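Local coordinates for protein aminotransferase (PDB 4GRX) that probably transfers amino groups between amines or omega-amino acids and keto acceptors, using pyridoxal phosphate as cofactor, at residues Leu357-Val361 against Pro438-Thr442. Numbering follows the deposited sequence.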
loop_
_atom_site.group_PDB
_atom_site.type_symbol
_atom_site.label_atom_id
_atom_site.label_comp_id
_atom_site.label_asym_id
_atom_site.label_seq_id
_atom_site.Cartn_x
_atom_site.Cartn_y
_atom_site.Cartn_z
ATOM N N LEU A 357 27.211 -1.304 -8.314
ATOM C CA LEU A 357 26.068 -1.646 -9.171
ATOM C C LEU A 357 25.693 -0.530 -10.136
ATOM O O LEU A 357 25.613 -0.762 -11.341
ATOM C CB LEU A 357 24.859 -2.081 -8.345
ATOM C CG LEU A 357 24.766 -3.601 -8.174
ATOM C CD1 LEU A 357 25.895 -4.154 -7.315
ATOM C CD2 LEU A 357 23.410 -3.968 -7.588
ATOM N N ALA A 358 25.461 0.666 -9.592
ATOM C CA ALA A 358 25.214 1.894 -10.372
ATOM C C ALA A 358 26.317 2.202 -11.383
ATOM O O ALA A 358 26.012 2.563 -12.525
ATOM C CB ALA A 358 25.004 3.080 -9.445
ATOM N N GLU A 359 27.587 2.049 -10.974
ATOM C CA GLU A 359 28.694 2.276 -11.905
ATOM C C GLU A 359 28.659 1.260 -13.038
ATOM O O GLU A 359 28.922 1.603 -14.195
ATOM C CB GLU A 359 30.066 2.290 -11.213
ATOM C CG GLU A 359 31.249 2.607 -12.138
ATOM C CD GLU A 359 31.262 4.041 -12.678
ATOM O OE1 GLU A 359 30.189 4.651 -12.888
ATOM O OE2 GLU A 359 32.363 4.581 -12.909
ATOM N N ASN A 360 28.296 0.023 -12.713
ATOM C CA ASN A 360 28.111 -1.012 -13.735
ATOM C C ASN A 360 27.121 -0.599 -14.843
ATOM O O ASN A 360 27.316 -0.939 -16.014
ATOM C CB ASN A 360 27.698 -2.334 -13.093
ATOM C CG ASN A 360 27.959 -3.526 -13.990
ATOM O OD1 ASN A 360 29.104 -3.812 -14.343
ATOM N ND2 ASN A 360 26.898 -4.242 -14.347
ATOM N N VAL A 361 26.090 0.157 -14.467
ATOM C CA VAL A 361 25.104 0.668 -15.422
ATOM C C VAL A 361 25.737 1.698 -16.350
ATOM O O VAL A 361 25.579 1.623 -17.572
ATOM C CB VAL A 361 23.882 1.301 -14.710
ATOM C CG1 VAL A 361 22.952 1.989 -15.705
ATOM C CG2 VAL A 361 23.127 0.253 -13.910
ATOM N N PRO A 438 18.648 -6.525 -14.148
ATOM C CA PRO A 438 19.343 -6.063 -12.935
ATOM C C PRO A 438 20.677 -5.368 -13.251
ATOM O O PRO A 438 21.299 -5.597 -14.299
ATOM C CB PRO A 438 19.608 -7.358 -12.163
ATOM C CG PRO A 438 18.672 -8.363 -12.729
ATOM C CD PRO A 438 18.494 -7.992 -14.165
ATOM N N PHE A 439 21.104 -4.520 -12.326
ATOM C CA PHE A 439 22.389 -3.839 -12.440
ATOM C C PHE A 439 23.584 -4.808 -12.397
ATOM O O PHE A 439 24.609 -4.549 -13.014
ATOM C CB PHE A 439 22.519 -2.763 -11.355
ATOM C CG PHE A 439 21.441 -1.690 -11.392
ATOM C CD1 PHE A 439 21.288 -0.817 -10.315
ATOM C CD2 PHE A 439 20.580 -1.546 -12.490
ATOM C CE1 PHE A 439 20.315 0.176 -10.339
ATOM C CE2 PHE A 439 19.602 -0.556 -12.514
ATOM C CZ PHE A 439 19.470 0.308 -11.437
ATOM N N ILE A 440 23.449 -5.926 -11.691
ATOM C CA ILE A 440 24.526 -6.933 -11.579
ATOM C C ILE A 440 24.850 -7.689 -12.885
ATOM O O ILE A 440 25.619 -8.665 -12.881
ATOM C CB ILE A 440 24.236 -7.966 -10.463
ATOM C CG1 ILE A 440 22.964 -8.768 -10.783
ATOM C CG2 ILE A 440 24.104 -7.272 -9.113
ATOM C CD1 ILE A 440 22.985 -10.175 -10.228
ATOM N N LEU A 441 24.275 -7.224 -13.991
ATOM C CA LEU A 441 24.350 -7.899 -15.283
ATOM C C LEU A 441 25.736 -7.812 -15.925
ATOM O O LEU A 441 26.280 -6.708 -16.081
ATOM C CB LEU A 441 23.310 -7.321 -16.249
ATOM C CG LEU A 441 23.063 -8.155 -17.505
ATOM C CD1 LEU A 441 22.039 -9.252 -17.218
ATOM C CD2 LEU A 441 22.605 -7.265 -18.648
ATOM N N THR A 442 26.267 -8.974 -16.320
ATOM C CA THR A 442 27.603 -9.092 -16.914
ATOM C C THR A 442 27.530 -9.017 -18.442
ATOM O O THR A 442 26.499 -9.343 -19.031
ATOM C CB THR A 442 28.309 -10.422 -16.510
ATOM O OG1 THR A 442 27.707 -11.536 -17.195
ATOM C CG2 THR A 442 28.278 -10.662 -14.988
#
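Asn-360, in the first turn of helix 357-375, donates both hydrogens of its side-chain amide to carbonyl groups of the loop 438-442. ND2 lies 2.7 Å from Phe-439 O, a bond that runs almost straight out from that carbonyl (C=O...N angle 174°) although the oxygen is tilted from the asparagine amide plane. The second bond, from ND2 to Leu-441 O at 3.1 Å, has the reverse character: the acceptor sits in the amide plane, while the donor is tilted from the plane of the carbonyl. With CG anti to the backbone N (chi1 -160°), the amide leans from the helix toward the loop, and the two bonds fix its rotation. An alanine here would remove both donors and would probably leave the carbonyls of Phe-439 and Leu-441 without these mates, and the loop less firmly held to the helix.

Beside this polar link, Phe-439 packs against the helix. Val-361 CG2 sits over one ring face, 3.8 Å from the centroid in a CH-pi contact offset toward the rim, whereas Leu-357 CB meets the ring at its edge. Leu-357 CD2 lies 3.7 Å from Ile-440 CG2, the two side chains running alongside each other.

Further out, Val-72 and Arg-276 touch Phe-439, Phe-389 adjoins Val-361, and Val-351 of helix 339-354 packs on Leu-357. The loop itself bends in a type I beta turn from Pro-438 to Leu-441, which brings the carbonyl oxygens of Phe-439 and Leu-441 within reach of the same ND2. Thr-442 follows as N-cap of helix 443-463. The contact thus joins a helix start to a strand-to-helix connection, an asparagine side chain bridging main-chain carbonyls of a type I beta turn just ahead of a helix N-cap, in a class III aminotransferase, a family of fold-type I PLP-dependent enzymes.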